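Local structure of molybdopterin adenylyltransferase (Helicobacter pylori, 4XCW) at residues 60-63 with 64-68. The protein probably transfers an adenylyl group from ATP to molybdopterin, a late step in the biosynthesis of the molybdenum cofactor. Sequence-based numbering, arbitrary orientation.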
ATOM      1  N   LEU B  60      19.456  -0.249  13.699  1.00 25.00           N
ATOM      2  CA  LEU B  60      19.320  -0.656  12.304  1.00 24.41           C
ATOM      3  C   LEU B  60      20.510  -0.157  11.486  1.00 26.43           C
ATOM      4  O   LEU B  60      21.085  -0.892  10.685  1.00 26.25           O
ATOM      5  CB  LEU B  60      18.018  -0.122  11.705  1.00 22.91           C
ATOM      6  CG  LEU B  60      16.714  -0.762  12.180  1.00 23.08           C
ATOM      7  CD1 LEU B  60      15.525   0.007  11.634  1.00 22.48           C
ATOM      8  CD2 LEU B  60      16.660  -2.220  11.747  1.00 22.58           C
ATOM      9  N   ILE B  61      20.880   1.100  11.702  1.00 29.53           N
ATOM     10  CA  ILE B  61      21.973   1.692  10.949  1.00 29.21           C
ATOM     11  C   ILE B  61      23.282   0.963  11.251  1.00 29.20           C
ATOM     12  O   ILE B  61      24.074   0.699  10.346  1.00 29.40           O
ATOM     13  CB  ILE B  61      22.092   3.201  11.245  1.00 31.63           C
ATOM     14  CG1 ILE B  61      20.910   3.939  10.609  1.00 30.71           C
ATOM     15  CG2 ILE B  61      23.414   3.759  10.727  1.00 34.17           C
ATOM     16  CD1 ILE B  61      20.812   5.397  10.976  1.00 32.38           C
ATOM     17  N   LYS B  62      23.485   0.597  12.512  1.00 29.70           N
ATOM     18  CA  LYS B  62      24.706  -0.100  12.910  1.00 31.88           C
ATOM     19  C   LYS B  62      24.764  -1.485  12.265  1.00 28.80           C
ATOM     20  O   LYS B  62      25.813  -1.912  11.785  1.00 33.28           O
ATOM     21  CB  LYS B  62      24.794  -0.206  14.439  1.00 34.33           C
ATOM     22  CG  LYS B  62      26.001  -0.980  14.958  1.00 42.72           C
ATOM     23  CD  LYS B  62      26.168  -0.804  16.465  1.00 51.59           C
ATOM     24  CE  LYS B  62      24.890  -1.151  17.216  1.00 53.34           C
ATOM     25  NZ  LYS B  62      25.039  -1.017  18.696  1.00 59.05           N
ATOM     26  N   MET B  63      23.632  -2.182  12.240  1.00 29.29           N
ATOM     27  CA  MET B  63      23.599  -3.524  11.658  1.00 29.76           C
ATOM     28  C   MET B  63      23.896  -3.488  10.159  1.00 30.68           C
ATOM     29  O   MET B  63      24.662  -4.312   9.651  1.00 29.61           O
ATOM     30  CB  MET B  63      22.250  -4.194  11.922  1.00 30.57           C
ATOM     31  CG  MET B  63      22.026  -4.583  13.386  1.00 33.15           C
ATOM     32  SD  MET B  63      20.360  -5.241  13.676  1.00 31.47           S
ATOM     33  CE  MET B  63      20.442  -5.658  15.418  1.00 26.92           C
ATOM     34  N   CYS B  64      23.306  -2.520   9.457  1.00 26.42           N
ATOM     35  CA  CYS B  64      23.555  -2.363   8.025  1.00 27.96           C
ATOM     36  C   CYS B  64      24.964  -1.854   7.731  1.00 31.27           C
ATOM     37  O   CYS B  64      25.699  -2.451   6.933  1.00 32.09           O
ATOM     38  CB  CYS B  64      22.537  -1.403   7.402  1.00 25.91           C
ATOM     39  SG  CYS B  64      20.841  -1.969   7.467  1.00 26.75           S
ATOM     40  N   ASP B  65      25.336  -0.748   8.376  1.00 30.75           N
ATOM     41  CA  ASP B  65      26.563  -0.034   8.028  1.00 33.87           C
ATOM     42  C   ASP B  65      27.829  -0.627   8.648  1.00 37.45           C
ATOM     43  O   ASP B  65      28.841  -0.786   7.961  1.00 41.60           O
ATOM     44  CB  ASP B  65      26.460   1.439   8.436  1.00 34.75           C
ATOM     45  CG  ASP B  65      25.369   2.190   7.685  1.00 34.68           C
ATOM     46  OD1 ASP B  65      24.567   1.550   6.972  1.00 31.50           O
ATOM     47  OD2 ASP B  65      25.319   3.432   7.821  1.00 30.78           O
ATOM     48  N   GLU B  66      27.787  -0.931   9.941  1.00 35.55           N
ATOM     49  CA  GLU B  66      28.981  -1.414  10.627  1.00 39.16           C
ATOM     50  C   GLU B  66      29.128  -2.929  10.541  1.00 36.65           C
ATOM     51  O   GLU B  66      30.215  -3.430  10.248  1.00 40.21           O
ATOM     52  CB  GLU B  66      28.975  -0.979  12.094  1.00 46.27           C
ATOM     53  CG  GLU B  66      29.126   0.514  12.301  1.00 57.26           C
ATOM     54  CD  GLU B  66      29.317   0.879  13.761  1.00 66.94           C
ATOM     55  OE1 GLU B  66      29.903   0.065  14.509  1.00 68.64           O
ATOM     56  OE2 GLU B  66      28.880   1.978  14.160  1.00 71.03           O
ATOM     57  N   TYR B  67      28.043  -3.652  10.801  1.00 36.23           N
ATOM     58  CA  TYR B  67      28.074  -5.115  10.783  1.00 39.60           C
ATOM     59  C   TYR B  67      27.920  -5.676   9.372  1.00 40.73           C
ATOM     60  O   TYR B  67      28.082  -6.880   9.162  1.00 36.27           O
ATOM     61  CB  TYR B  67      26.976  -5.696  11.683  1.00 37.77           C
ATOM     62  CG  TYR B  67      27.063  -5.299  13.143  1.00 40.91           C
ATOM     63  CD1 TYR B  67      28.263  -4.880  13.708  1.00 49.35           C
ATOM     64  CD2 TYR B  67      25.940  -5.357  13.962  1.00 42.29           C
ATOM     65  CE1 TYR B  67      28.336  -4.519  15.045  1.00 50.49           C
ATOM     66  CE2 TYR B  67      26.008  -4.999  15.299  1.00 43.67           C
ATOM     67  CZ  TYR B  67      27.202  -4.580  15.832  1.00 50.32           C
ATOM     68  OH  TYR B  67      27.258  -4.226  17.161  1.00 54.31           O
ATOM     69  N   GLN B  68      27.597  -4.801   8.420  1.00 33.98           N
ATOM     70  CA  GLN B  68      27.442  -5.177   7.016  1.00 34.35           C
ATOM     71  C   GLN B  68      26.441  -6.314   6.803  1.00 33.44           C
ATOM     72  O   GLN B  68      26.684  -7.220   6.006  1.00 32.13           O
ATOM     73  CB  GLN B  68      28.795  -5.577   6.419  1.00 41.28           C
ATOM     74  CG  GLN B  68      29.816  -4.456   6.367  1.00 48.57           C
ATOM     75  CD  GLN B  68      30.994  -4.795   5.475  1.00 61.04           C
ATOM     76  OE1 GLN B  68      31.327  -4.046   4.558  1.00 67.53           O
ATOM     77  NE2 GLN B  68      31.628  -5.934   5.737  1.00 66.02           N
TER
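K62 and Y67 run alongside each other at the C-terminal end of helix 53-66, and the lysine uses its aliphatic stem as the apolar partner. Its CG sits over one face of the Y67 ring, 4.1 Å from the centroid in a CH-pi contact, while CD passes 3.7 Å from OH. With CG anti to the backbone N (chi1 177°) and a bend at chi3, the long chain serves two ends: methylenes for the ring, and NZ for a salt bridge to E47. From M63, CG approaches CD2 of Y67 to 4.0 Å, and the flexible, unbranched M63 side chain also touches V72 of strand 71-75.

This helix packs against the mixed sheet of the molybdopterin-binding fold, which L60, M63 and C64 meet with apolar or small side chains suited to burial.

Among the backbone bonds, C64 N to L60 O (3.0 Å) and D65 N to I61 O (2.8 Å) keep the alpha-helical spacing. The turn then widens to pi type: K62 O accepts both E66 N, bent at 138°, and the straighter Y67 N at 3.0 Å.

I61 and D65 point the same way, the short carboxylate placing OD2 3.5 Å from CG2, where R126 salt-bridges its charge.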